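Local coordinates for protein heme oxygenase 1 (Synechocystis sp., PDB 1WE1) that binds heme and probably catalyses its oxygen-dependent opening to biliverdin, carbon monoxide and free iron, at residues 4-9 against 173-178; 77-82 against 153-158; 85-90 against 146-151. All blocks are in the same frame, centred on the assembly; numbering follows the deposited sequence.

Interaction 1. Residues 4-9 against 173-178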
ATOM      1  N   ASN A   4     -15.265  -1.151 -18.079  1.00 72.55           N
ATOM      2  CA  ASN A   4     -13.840  -1.471 -18.282  1.00 72.25           C
ATOM      3  C   ASN A   4     -12.846  -0.543 -17.536  1.00 70.64           C
ATOM      4  O   ASN A   4     -11.815  -0.123 -18.074  1.00 68.74           O
ATOM      5  CB  ASN A   4     -13.534  -1.551 -19.804  1.00 72.15           C
ATOM      6  CG  ASN A   4     -12.660  -0.406 -20.321  1.00 74.48           C
ATOM      7  OD1 ASN A   4     -12.983   0.775 -20.162  1.00 74.55           O
ATOM      8  ND2 ASN A   4     -11.547  -0.761 -20.957  1.00 74.38           N
ATOM      9  N   LEU A   5     -13.145  -0.267 -16.268  1.00 69.38           N
ATOM     10  CA  LEU A   5     -12.293   0.609 -15.468  1.00 68.50           C
ATOM     11  C   LEU A   5     -10.854   0.098 -15.324  1.00 66.71           C
ATOM     12  O   LEU A   5      -9.927   0.885 -15.137  1.00 66.82           O
ATOM     13  CB  LEU A   5     -12.924   0.858 -14.082  1.00 67.14           C
ATOM     14  CG  LEU A   5     -13.131  -0.274 -13.075  1.00 66.58           C
ATOM     15  CD1 LEU A   5     -11.790  -0.770 -12.587  1.00 68.03           C
ATOM     16  CD2 LEU A   5     -13.933   0.230 -11.896  1.00 64.23           C
ATOM     17  N   ALA A   6     -10.666  -1.214 -15.425  1.00 64.26           N
ATOM     18  CA  ALA A   6      -9.337  -1.799 -15.304  1.00 62.20           C
ATOM     19  C   ALA A   6      -8.295  -1.030 -16.116  1.00 61.05           C
ATOM     20  O   ALA A   6      -7.209  -0.718 -15.621  1.00 61.96           O
ATOM     21  CB  ALA A   6      -9.365  -3.257 -15.740  1.00 61.13           C
ATOM     22  N   SER A   7      -8.628  -0.721 -17.363  1.00 59.29           N
ATOM     23  CA  SER A   7      -7.711   0.012 -18.228  1.00 57.23           C
ATOM     24  C   SER A   7      -7.759   1.507 -17.951  1.00 54.90           C
ATOM     25  O   SER A   7      -6.782   2.225 -18.178  1.00 53.29           O
ATOM     26  CB  SER A   7      -8.042  -0.262 -19.695  1.00 57.95           C
ATOM     27  OG  SER A   7      -7.800  -1.627 -19.996  1.00 59.60           O
ATOM     28  N   GLN A   8      -8.902   1.972 -17.462  1.00 53.01           N
ATOM     29  CA  GLN A   8      -9.059   3.377 -17.143  1.00 52.50           C
ATOM     30  C   GLN A   8      -8.222   3.725 -15.910  1.00 51.18           C
ATOM     31  O   GLN A   8      -7.597   4.778 -15.856  1.00 49.01           O
ATOM     32  CB  GLN A   8     -10.542   3.701 -16.932  1.00 52.84           C
ATOM     33  CG  GLN A   8     -11.354   3.568 -18.224  1.00 53.42           C
ATOM     34  CD  GLN A   8     -12.784   4.052 -18.080  1.00 54.27           C
ATOM     35  OE1 GLN A   8     -13.029   5.195 -17.685  1.00 53.57           O
ATOM     36  NE2 GLN A   8     -13.740   3.184 -18.407  1.00 52.21           N
ATOM     37  N   LEU A   9      -8.196   2.837 -14.924  1.00 50.89           N
ATOM     38  CA  LEU A   9      -7.390   3.085 -13.733  1.00 51.26           C
ATOM     39  C   LEU A   9      -5.920   3.005 -14.121  1.00 51.98           C
ATOM     40  O   LEU A   9      -5.137   3.881 -13.771  1.00 50.42           O
ATOM     41  CB  LEU A   9      -7.696   2.062 -12.634  1.00 48.61           C
ATOM     42  CG  LEU A   9      -8.924   2.431 -11.798  1.00 47.11           C
ATOM     43  CD1 LEU A   9      -9.346   1.260 -10.951  1.00 46.66           C
ATOM     44  CD2 LEU A   9      -8.617   3.639 -10.947  1.00 44.70           C
ATOM     45  N   GLN A 173     -10.324  -8.420 -14.241  1.00 65.14           N
ATOM     46  CA  GLN A 173     -11.578  -8.892 -14.807  1.00 66.04           C
ATOM     47  C   GLN A 173     -12.705  -8.444 -13.887  1.00 65.28           C
ATOM     48  O   GLN A 173     -13.671  -7.813 -14.328  1.00 65.12           O
ATOM     49  CB  GLN A 173     -11.556 -10.427 -14.904  1.00 68.43           C
ATOM     50  CG  GLN A 173     -12.839 -11.070 -15.433  1.00 69.80           C
ATOM     51  CD  GLN A 173     -13.178 -10.622 -16.844  1.00 71.84           C
ATOM     52  OE1 GLN A 173     -12.353 -10.721 -17.756  1.00 72.95           O
ATOM     53  NE2 GLN A 173     -14.398 -10.127 -17.032  1.00 72.14           N
ATOM     54  N   ALA A 174     -12.566  -8.769 -12.605  1.00 64.00           N
ATOM     55  CA  ALA A 174     -13.561  -8.404 -11.608  1.00 64.47           C
ATOM     56  C   ALA A 174     -13.956  -6.940 -11.763  1.00 65.03           C
ATOM     57  O   ALA A 174     -15.139  -6.606 -11.755  1.00 66.54           O
ATOM     58  CB  ALA A 174     -13.016  -8.654 -10.215  1.00 64.35           C
ATOM     59  N   MET A 175     -12.963  -6.072 -11.917  1.00 65.28           N
ATOM     60  CA  MET A 175     -13.222  -4.649 -12.086  1.00 66.09           C
ATOM     61  C   MET A 175     -13.992  -4.351 -13.373  1.00 65.74           C
ATOM     62  O   MET A 175     -14.890  -3.508 -13.382  1.00 64.30           O
ATOM     63  CB  MET A 175     -11.906  -3.867 -12.095  1.00 67.04           C
ATOM     64  CG  MET A 175     -11.188  -3.807 -10.759  1.00 69.06           C
ATOM     65  SD  MET A 175      -9.939  -2.493 -10.717  1.00 72.17           S
ATOM     66  CE  MET A 175      -8.641  -3.199 -11.751  1.00 68.59           C
ATOM     67  N   ASN A 176     -13.630  -5.045 -14.452  1.00 66.43           N
ATOM     68  CA  ASN A 176     -14.267  -4.861 -15.753  1.00 68.05           C
ATOM     69  C   ASN A 176     -15.706  -5.367 -15.834  1.00 68.52           C
ATOM     70  O   ASN A 176     -16.393  -5.137 -16.830  1.00 67.39           O
ATOM     71  CB  ASN A 176     -13.430  -5.530 -16.841  1.00 67.60           C
ATOM     72  CG  ASN A 176     -12.083  -4.863 -17.024  1.00 69.68           C
ATOM     73  OD1 ASN A 176     -12.000  -3.663 -17.300  1.00 67.85           O
ATOM     74  ND2 ASN A 176     -11.015  -5.637 -16.865  1.00 71.97           N
ATOM     75  N   ASP A 177     -16.156  -6.060 -14.790  1.00 69.11           N
ATOM     76  CA  ASP A 177     -17.521  -6.571 -14.754  1.00 70.59           C
ATOM     77  C   ASP A 177     -18.303  -5.869 -13.651  1.00 70.32           C
ATOM     78  O   ASP A 177     -19.285  -6.406 -13.135  1.00 70.15           O
ATOM     79  CB  ASP A 177     -17.545  -8.086 -14.503  1.00 72.20           C
ATOM     80  CG  ASP A 177     -16.757  -8.872 -15.543  1.00 75.04           C
ATOM     81  OD1 ASP A 177     -16.764  -8.474 -16.731  1.00 75.83           O
ATOM     82  OD2 ASP A 177     -16.142  -9.900 -15.173  1.00 76.49           O
ATOM     83  N   LEU A 178     -17.868  -4.665 -13.296  1.00 70.68           N
ATOM     84  CA  LEU A 178     -18.524  -3.888 -12.246  1.00 70.80           C
ATOM     85  C   LEU A 178     -19.737  -3.116 -12.751  1.00 69.56           C
ATOM     86  O   LEU A 178     -19.667  -2.422 -13.766  1.00 68.98           O
ATOM     87  CB  LEU A 178     -17.526  -2.911 -11.614  1.00 71.87           C
ATOM     88  CG  LEU A 178     -16.941  -3.274 -10.246  1.00 72.46           C
ATOM     89  CD1 LEU A 178     -16.545  -4.738 -10.204  1.00 71.81           C
ATOM     90  CD2 LEU A 178     -15.748  -2.376  -9.963  1.00 71.99           C
TER
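Leu5, Ala6 and Leu9 of the N-terminal helix 5-12 meet Met175 and Asn176 at the end of helix 164-176 and Leu178 just after it, beside the heme pocket. The amide of Asn176 lies at the first turn of helix 5-12. Its OD1 accepts a weak, bent hydrogen bond from Ala6 N (3.4 Å, 135° at the hydrogen). CB of Ala6 is equally close, 3.1 Å, to OD1 and ND2 of Asn176, and OD1 also lies next to CA of Asn4. Asn4 holds the N-cap position without a capping bond of its own. Instead its OD1 receives NE2 of Gln8 at 3.1 Å, tilted 23° from the carbonyl plane. The apolar side is built round Met175. The Met175 side chain bends at chi3 (-74°), and its CE methyl reaches Ala6 CB at 4.1 Å. SD of Met175 lies 3.8 Å from Leu9 CD1, the two side chains crossing at about a right angle. Further along, CD2 of Leu5 touches CD2 of Leu178 at 3.7 Å. Leu9 and Met175 both rest on the heme-binding Tyr125 of helix 120-146. Leu9 also packs against Val189 and Ala192 of helix 182-205.

Interaction 2. Residues 77-82 against 153-158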
ATOM      1  N   LYS A  77      -3.370  -6.981   6.602  1.00 41.01           N
ATOM      2  CA  LYS A  77      -3.247  -6.646   8.016  1.00 43.31           C
ATOM      3  C   LYS A  77      -2.367  -7.590   8.848  1.00 45.84           C
ATOM      4  O   LYS A  77      -1.394  -7.149   9.469  1.00 44.96           O
ATOM      5  CB  LYS A  77      -4.619  -6.527   8.674  1.00 41.15           C
ATOM      6  CG  LYS A  77      -4.515  -5.963  10.074  1.00 40.70           C
ATOM      7  CD  LYS A  77      -5.809  -6.113  10.834  1.00 39.55           C
ATOM      8  CE  LYS A  77      -5.674  -5.558  12.246  1.00 38.07           C
ATOM      9  NZ  LYS A  77      -6.955  -5.767  12.988  1.00 37.33           N
ATOM     10  N   GLN A  78      -2.712  -8.877   8.861  1.00 47.08           N
ATOM     11  CA  GLN A  78      -1.960  -9.874   9.621  1.00 48.40           C
ATOM     12  C   GLN A  78      -0.476  -9.958   9.240  1.00 48.19           C
ATOM     13  O   GLN A  78       0.393  -9.977  10.115  1.00 48.12           O
ATOM     14  CB  GLN A  78      -2.603 -11.256   9.464  1.00 50.08           C
ATOM     15  CG  GLN A  78      -4.027 -11.373  10.013  1.00 54.15           C
ATOM     16  CD  GLN A  78      -5.008 -10.396   9.360  1.00 57.80           C
ATOM     17  OE1 GLN A  78      -4.923 -10.103   8.156  1.00 56.61           O
ATOM     18  NE2 GLN A  78      -5.957  -9.901  10.154  1.00 57.57           N
ATOM     19  N   SER A  79      -0.182 -10.016   7.945  1.00 47.25           N
ATOM     20  CA  SER A  79       1.203 -10.102   7.498  1.00 47.17           C
ATOM     21  C   SER A  79       1.972  -8.871   7.955  1.00 47.41           C
ATOM     22  O   SER A  79       3.155  -8.954   8.284  1.00 49.38           O
ATOM     23  CB  SER A  79       1.275 -10.229   5.967  1.00 49.48           C
ATOM     24  OG  SER A  79       1.060  -8.984   5.314  1.00 49.79           O
ATOM     25  N   LEU A  80       1.286  -7.732   7.986  1.00 45.73           N
ATOM     26  CA  LEU A  80       1.879  -6.470   8.402  1.00 44.30           C
ATOM     27  C   LEU A  80       2.110  -6.482   9.921  1.00 46.10           C
ATOM     28  O   LEU A  80       3.029  -5.824  10.434  1.00 46.28           O
ATOM     29  CB  LEU A  80       0.953  -5.325   7.991  1.00 43.56           C
ATOM     30  CG  LEU A  80       1.484  -4.111   7.215  1.00 43.72           C
ATOM     31  CD1 LEU A  80       2.641  -4.461   6.305  1.00 40.22           C
ATOM     32  CD2 LEU A  80       0.336  -3.541   6.410  1.00 41.97           C
ATOM     33  N   GLU A  81       1.280  -7.224  10.647  1.00 44.62           N
ATOM     34  CA  GLU A  81       1.463  -7.320  12.085  1.00 46.98           C
ATOM     35  C   GLU A  81       2.720  -8.148  12.312  1.00 47.88           C
ATOM     36  O   GLU A  81       3.483  -7.910  13.254  1.00 47.94           O
ATOM     37  CB  GLU A  81       0.272  -8.006  12.754  1.00 47.45           C
ATOM     38  CG  GLU A  81      -0.986  -7.165  12.782  1.00 52.54           C
ATOM     39  CD  GLU A  81      -2.088  -7.780  13.620  1.00 54.79           C
ATOM     40  OE1 GLU A  81      -3.114  -7.098  13.842  1.00 56.25           O
ATOM     41  OE2 GLU A  81      -1.931  -8.946  14.053  1.00 56.96           O
ATOM     42  N   GLN A  82       2.932  -9.121  11.434  1.00 47.96           N
ATOM     43  CA  GLN A  82       4.105  -9.970  11.532  1.00 48.87           C
ATOM     44  C   GLN A  82       5.358  -9.130  11.331  1.00 47.97           C
ATOM     45  O   GLN A  82       6.363  -9.325  12.012  1.00 48.27           O
ATOM     46  CB  GLN A  82       4.021 -11.103  10.505  1.00 50.37           C
ATOM     47  CG  GLN A  82       3.190 -12.295  11.003  1.00 53.69           C
ATOM     48  CD  GLN A  82       2.905 -13.339   9.923  1.00 56.65           C
ATOM     49  OE1 GLN A  82       3.758 -13.626   9.073  1.00 57.61           O
ATOM     50  NE2 GLN A  82       1.707 -13.924   9.964  1.00 55.21           N
ATOM     51  N   THR A 153       9.582  -9.112   5.747  1.00 54.04           N
ATOM     52  CA  THR A 153       8.996  -8.902   4.428  1.00 52.82           C
ATOM     53  C   THR A 153       7.725  -9.711   4.193  1.00 50.85           C
ATOM     54  O   THR A 153       7.360  -9.980   3.061  1.00 49.48           O
ATOM     55  CB  THR A 153      10.003  -9.238   3.307  1.00 53.83           C
ATOM     56  OG1 THR A 153      10.465 -10.585   3.467  1.00 57.54           O
ATOM     57  CG2 THR A 153      11.191  -8.291   3.355  1.00 56.08           C
ATOM     58  N   ALA A 154       7.045 -10.092   5.262  1.00 50.20           N
ATOM     59  CA  ALA A 154       5.821 -10.868   5.134  1.00 49.93           C
ATOM     60  C   ALA A 154       4.749 -10.129   4.311  1.00 50.70           C
ATOM     61  O   ALA A 154       3.839 -10.751   3.749  1.00 50.77           O
ATOM     62  CB  ALA A 154       5.287 -11.202   6.522  1.00 48.56           C
ATOM     63  N   PHE A 155       4.878  -8.805   4.241  1.00 50.67           N
ATOM     64  CA  PHE A 155       3.942  -7.942   3.521  1.00 50.16           C
ATOM     65  C   PHE A 155       3.932  -8.123   2.007  1.00 50.79           C
ATOM     66  O   PHE A 155       2.909  -7.932   1.363  1.00 52.96           O
ATOM     67  CB  PHE A 155       4.239  -6.476   3.848  1.00 48.33           C
ATOM     68  CG  PHE A 155       3.411  -5.492   3.064  1.00 47.83           C
ATOM     69  CD1 PHE A 155       4.009  -4.633   2.153  1.00 46.46           C
ATOM     70  CD2 PHE A 155       2.029  -5.408   3.258  1.00 47.04           C
ATOM     71  CE1 PHE A 155       3.246  -3.703   1.450  1.00 47.56           C
ATOM     72  CE2 PHE A 155       1.256  -4.480   2.559  1.00 45.49           C
ATOM     73  CZ  PHE A 155       1.863  -3.628   1.656  1.00 45.82           C
ATOM     74  N   TYR A 156       5.072  -8.487   1.441  1.00 52.35           N
ATOM     75  CA  TYR A 156       5.189  -8.680   0.000  1.00 53.38           C
ATOM     76  C   TYR A 156       4.849 -10.128  -0.419  1.00 54.77           C
ATOM     77  O   TYR A 156       4.854 -10.465  -1.605  1.00 55.20           O
ATOM     78  CB  TYR A 156       6.620  -8.328  -0.425  1.00 53.53           C
ATOM     79  CG  TYR A 156       7.054  -6.933  -0.024  1.00 53.85           C
ATOM     80  CD1 TYR A 156       6.584  -5.809  -0.712  1.00 54.39           C
ATOM     81  CD2 TYR A 156       7.923  -6.733   1.049  1.00 54.26           C
ATOM     82  CE1 TYR A 156       6.967  -4.519  -0.342  1.00 54.55           C
ATOM     83  CE2 TYR A 156       8.319  -5.443   1.431  1.00 53.54           C
ATOM     84  CZ  TYR A 156       7.835  -4.343   0.734  1.00 54.32           C
ATOM     85  OH  TYR A 156       8.195  -3.070   1.117  1.00 53.73           O
ATOM     86  N   GLU A 157       4.539 -10.973   0.557  1.00 55.47           N
ATOM     87  CA  GLU A 157       4.231 -12.366   0.281  1.00 57.50           C
ATOM     88  C   GLU A 157       2.757 -12.713   0.436  1.00 57.73           C
ATOM     89  O   GLU A 157       2.215 -12.699   1.545  1.00 56.56           O
ATOM     90  CB  GLU A 157       5.053 -13.271   1.206  1.00 60.23           C
ATOM     91  CG  GLU A 157       6.559 -13.058   1.133  1.00 65.11           C
ATOM     92  CD  GLU A 157       7.281 -13.526   2.395  1.00 69.33           C
ATOM     93  OE1 GLU A 157       8.525 -13.367   2.464  1.00 70.15           O
ATOM     94  OE2 GLU A 157       6.606 -14.047   3.320  1.00 70.83           O
ATOM     95  N   PHE A 158       2.110 -13.029  -0.681  1.00 58.39           N
ATOM     96  CA  PHE A 158       0.710 -13.425  -0.647  1.00 59.84           C
ATOM     97  C   PHE A 158       0.699 -14.945  -0.531  1.00 61.36           C
ATOM     98  O   PHE A 158       0.869 -15.672  -1.509  1.00 60.98           O
ATOM     99  CB  PHE A 158      -0.031 -12.961  -1.912  1.00 58.06           C
ATOM    100  CG  PHE A 158      -0.251 -11.469  -1.971  1.00 54.36           C
ATOM    101  CD1 PHE A 158       0.760 -10.617  -2.401  1.00 52.55           C
ATOM    102  CD2 PHE A 158      -1.453 -10.917  -1.545  1.00 53.16           C
ATOM    103  CE1 PHE A 158       0.578  -9.233  -2.399  1.00 52.20           C
ATOM    104  CE2 PHE A 158      -1.645  -9.537  -1.541  1.00 53.14           C
ATOM    105  CZ  PHE A 158      -0.628  -8.693  -1.967  1.00 51.47           C
TER
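Leu80 and Phe155 lie side by side and point the same way. CD1 of Leu80 comes obliquely to the ring, a tight 3.2 Å from CD2 of Phe155, while the other methyl, CD2, is 4.0 Å from that ring atom. The Phe155 ring is carried there by a CG anti to the backbone N (chi1 175°). OG of Ser79 stands at the edge of the same ring, near its plane. CB of Ser79 packs on the Ala154 carbonyl, 3.4 Å from its O. CB of Ala154 touches two oxygens of the helix, Ser79 O at 3.6 Å and Gln82 OE1 at 3.8 Å. No hydrogen bond joins the two segments directly. In this all-helical heme oxygenase fold, the contact sets helix 77-88 against the loop that leads from helix 120-146 to helix 164-176. With an alanine in place of Leu80 both methyls are gone, which is likely to open a gap beside the Phe155 ring and let it shift. Further out, Ser79 OG is hydrogen-bonded to Arg76 O. The loop backbone is gripped by the carboxylate of Asp83, which takes the N-H groups of Ala154 and Phe155, and by Arg76 NH1, bound to the carbonyls of Phe155 and Glu157.

Interaction 3. Residues 85-90 against 146-151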
ATOM      1  N   GLN A  85       6.144  -6.970  14.421  1.00 45.91           N
ATOM      2  CA  GLN A  85       6.725  -7.833  15.435  1.00 48.96           C
ATOM      3  C   GLN A  85       8.235  -7.903  15.207  1.00 48.98           C
ATOM      4  O   GLN A  85       9.022  -7.794  16.144  1.00 50.91           O
ATOM      5  CB  GLN A  85       6.123  -9.236  15.322  1.00 51.16           C
ATOM      6  CG  GLN A  85       6.812 -10.289  16.176  1.00 53.65           C
ATOM      7  CD  GLN A  85       6.121 -10.511  17.498  1.00 55.22           C
ATOM      8  OE1 GLN A  85       6.152  -9.658  18.382  1.00 57.23           O
ATOM      9  NE2 GLN A  85       5.482 -11.665  17.641  1.00 58.53           N
ATOM     10  N   PHE A  86       8.625  -8.077  13.950  1.00 47.10           N
ATOM     11  CA  PHE A  86      10.022  -8.169  13.572  1.00 46.05           C
ATOM     12  C   PHE A  86      10.805  -6.856  13.755  1.00 46.49           C
ATOM     13  O   PHE A  86      11.925  -6.860  14.278  1.00 48.98           O
ATOM     14  CB  PHE A  86      10.129  -8.638  12.116  1.00 44.90           C
ATOM     15  CG  PHE A  86      11.530  -8.621  11.580  1.00 44.14           C
ATOM     16  CD1 PHE A  86      12.424  -9.644  11.895  1.00 44.70           C
ATOM     17  CD2 PHE A  86      11.979  -7.548  10.818  1.00 41.60           C
ATOM     18  CE1 PHE A  86      13.754  -9.598  11.464  1.00 43.69           C
ATOM     19  CE2 PHE A  86      13.300  -7.488  10.382  1.00 44.04           C
ATOM     20  CZ  PHE A  86      14.194  -8.519  10.709  1.00 44.20           C
ATOM     21  N   TYR A  87      10.229  -5.737  13.327  1.00 44.68           N
ATOM     22  CA  TYR A  87      10.898  -4.448  13.445  1.00 41.34           C
ATOM     23  C   TYR A  87      10.814  -3.819  14.828  1.00 43.52           C
ATOM     24  O   TYR A  87      11.707  -3.072  15.224  1.00 43.92           O
ATOM     25  CB  TYR A  87      10.334  -3.474  12.414  1.00 38.10           C
ATOM     26  CG  TYR A  87      10.703  -3.842  11.008  1.00 35.95           C
ATOM     27  CD1 TYR A  87       9.781  -4.438  10.159  1.00 35.40           C
ATOM     28  CD2 TYR A  87      11.994  -3.655  10.549  1.00 35.04           C
ATOM     29  CE1 TYR A  87      10.144  -4.842   8.885  1.00 36.52           C
ATOM     30  CE2 TYR A  87      12.372  -4.056   9.286  1.00 36.23           C
ATOM     31  CZ  TYR A  87      11.444  -4.650   8.451  1.00 37.43           C
ATOM     32  OH  TYR A  87      11.828  -5.039   7.183  1.00 36.23           O
ATOM     33  N   TYR A  88       9.744  -4.120  15.558  1.00 44.28           N
ATOM     34  CA  TYR A  88       9.547  -3.559  16.890  1.00 45.34           C
ATOM     35  C   TYR A  88       9.707  -4.556  18.020  1.00 45.73           C
ATOM     36  O   TYR A  88      10.039  -4.172  19.147  1.00 47.21           O
ATOM     37  CB  TYR A  88       8.159  -2.926  16.997  1.00 44.58           C
ATOM     38  CG  TYR A  88       8.056  -1.592  16.309  1.00 46.18           C
ATOM     39  CD1 TYR A  88       8.617  -0.442  16.878  1.00 45.52           C
ATOM     40  CD2 TYR A  88       7.418  -1.477  15.079  1.00 44.78           C
ATOM     41  CE1 TYR A  88       8.542   0.783  16.234  1.00 45.79           C
ATOM     42  CE2 TYR A  88       7.337  -0.264  14.431  1.00 45.87           C
ATOM     43  CZ  TYR A  88       7.899   0.862  15.005  1.00 46.11           C
ATOM     44  OH  TYR A  88       7.829   2.052  14.325  1.00 46.11           O
ATOM     45  N   GLY A  89       9.448  -5.826  17.737  1.00 44.39           N
ATOM     46  CA  GLY A  89       9.571  -6.833  18.771  1.00 44.87           C
ATOM     47  C   GLY A  89       8.258  -7.084  19.483  1.00 46.91           C
ATOM     48  O   GLY A  89       7.248  -6.444  19.194  1.00 48.22           O
ATOM     49  N   SER A  90       8.281  -8.012  20.435  1.00 46.69           N
ATOM     50  CA  SER A  90       7.100  -8.397  21.193  1.00 46.41           C
ATOM     51  C   SER A  90       6.213  -7.287  21.737  1.00 45.60           C
ATOM     52  O   SER A  90       5.001  -7.465  21.818  1.00 46.42           O
ATOM     53  CB  SER A  90       7.503  -9.326  22.335  1.00 47.31           C
ATOM     54  OG  SER A  90       7.989 -10.551  21.819  1.00 50.45           O
ATOM     55  N   MET A 146      18.690  -4.188   3.758  1.00 60.32           N
ATOM     56  CA  MET A 146      18.593  -4.279   5.213  1.00 63.22           C
ATOM     57  C   MET A 146      19.004  -5.646   5.769  1.00 66.46           C
ATOM     58  O   MET A 146      19.062  -5.842   6.984  1.00 65.13           O
ATOM     59  CB  MET A 146      17.158  -3.959   5.663  1.00 61.49           C
ATOM     60  CG  MET A 146      16.765  -2.490   5.579  1.00 61.11           C
ATOM     61  SD  MET A 146      14.989  -2.186   5.871  1.00 60.32           S
ATOM     62  CE  MET A 146      14.836  -2.747   7.511  1.00 61.70           C
ATOM     63  N   ASN A 147      19.291  -6.591   4.884  1.00 71.16           N
ATOM     64  CA  ASN A 147      19.680  -7.927   5.320  1.00 76.01           C
ATOM     65  C   ASN A 147      18.574  -8.637   6.100  1.00 78.47           C
ATOM     66  O   ASN A 147      18.668  -8.789   7.320  1.00 79.35           O
ATOM     67  CB  ASN A 147      20.942  -7.861   6.185  1.00 76.97           C
ATOM     68  CG  ASN A 147      22.220  -7.948   5.368  1.00 79.23           C
ATOM     69  OD1 ASN A 147      23.320  -7.837   5.910  1.00 80.52           O
ATOM     70  ND2 ASN A 147      22.083  -8.160   4.062  1.00 80.32           N
ATOM     71  N   LEU A 148      17.529  -9.064   5.393  1.00 80.66           N
ATOM     72  CA  LEU A 148      16.415  -9.778   6.015  1.00 83.14           C
ATOM     73  C   LEU A 148      16.357 -11.214   5.492  1.00 85.42           C
ATOM     74  O   LEU A 148      15.382 -11.605   4.841  1.00 86.16           O
ATOM     75  CB  LEU A 148      15.076  -9.084   5.718  1.00 81.43           C
ATOM     76  CG  LEU A 148      14.851  -7.643   6.170  1.00 78.81           C
ATOM     77  CD1 LEU A 148      15.511  -7.432   7.518  1.00 77.61           C
ATOM     78  CD2 LEU A 148      15.423  -6.689   5.149  1.00 79.35           C
ATOM     79  N   HIS A 149      17.402 -11.990   5.777  1.00 87.54           N
ATOM     80  CA  HIS A 149      17.478 -13.383   5.334  1.00 89.11           C
ATOM     81  C   HIS A 149      16.094 -14.020   5.424  1.00 89.10           C
ATOM     82  O   HIS A 149      15.680 -14.758   4.528  1.00 90.06           O
ATOM     83  CB  HIS A 149      18.478 -14.166   6.194  1.00 90.14           C
ATOM     84  CG  HIS A 149      19.789 -13.465   6.383  1.00 91.85           C
ATOM     85  ND1 HIS A 149      19.936 -12.374   7.214  1.00 92.56           N
ATOM     86  CD2 HIS A 149      21.005 -13.682   5.830  1.00 92.45           C
ATOM     87  CE1 HIS A 149      21.187 -11.950   7.165  1.00 92.94           C
ATOM     88  NE2 HIS A 149      21.857 -12.726   6.333  1.00 92.81           N
ATOM     89  N   ASP A 150      15.386 -13.720   6.511  1.00 87.91           N
ATOM     90  CA  ASP A 150      14.034 -14.225   6.724  1.00 86.55           C
ATOM     91  C   ASP A 150      13.345 -13.423   7.823  1.00 83.45           C
ATOM     92  O   ASP A 150      13.836 -13.343   8.952  1.00 83.97           O
ATOM     93  CB  ASP A 150      14.055 -15.710   7.100  1.00 89.24           C
ATOM     94  CG  ASP A 150      13.099 -16.534   6.253  1.00 91.34           C
ATOM     95  OD1 ASP A 150      11.935 -16.108   6.070  1.00 92.44           O
ATOM     96  OD2 ASP A 150      13.509 -17.610   5.771  1.00 92.67           O
ATOM     97  N   GLY A 151      12.202 -12.836   7.484  1.00 78.96           N
ATOM     98  CA  GLY A 151      11.470 -12.023   8.434  1.00 72.05           C
ATOM     99  C   GLY A 151      11.603 -10.565   8.035  1.00 68.30           C
ATOM    100  O   GLY A 151      12.662 -10.134   7.565  1.00 66.51           O
TER
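Phe86 and Gly151 make the nearest backbone approach, CA to CA 6.6 Å, with Gly151 in an extended, positive-phi conformation (phi 108°). The carbonyl group of Gly151 lies over one face of the Phe86 ring. Its C sits 3.9 Å above the ring plane, over the centre. A side chain would be hard to fit on Gly151, given its backbone angles and the nearby ring. Leu148 reaches the same ring obliquely, its CD1 3.6 Å from both CE2 and CZ of Phe86. CG anti to the backbone N (chi1 174°) places the Phe86 ring against Leu148 and Gly151. These residues join the last turn of helix 77-88 to the loop that follows helix 120-146. Next along the helix, Tyr87 comes from the opposite direction to Met146. The Met146 chain is bent at its last torsion (chi3 63°), and its CE methyl meets the edge of the tyrosine ring, 3.3 Å from Tyr87 CE2. One face of the Tyr87 ring carries Phe86 CD2, 3.6 Å above the plane and over the centre. Tyr87 OH passes Leu148 CG at 4.1 Å and is hydrogen-bonded to the carbonyl O of Gly152. The Tyr87 carbonyl is held by Lys36 and Arg40 of helix 36-59.

In the fold
Near the N terminus, residues 4-9 pair with 173-178. Interaction 1 therefore closes the longest loop, spanning 163 mostly helical residues, and joins the first helix to the end of helix 164-176. Both other contacts fall within this loop. Helix 77-88 starts interaction 2 with its first turns and interaction 3 with its last. The chain then runs through helices 92-95, 100-115 and 120-146 and returns in reverse order. Residues 146-151 close interaction 3 first, and 153-158 then close interaction 2 around it. Those two centres are 11 Å apart and tie one helix to one loop. Interaction 1 lies across the chain's centre from interaction 3, with centres 37 Å apart.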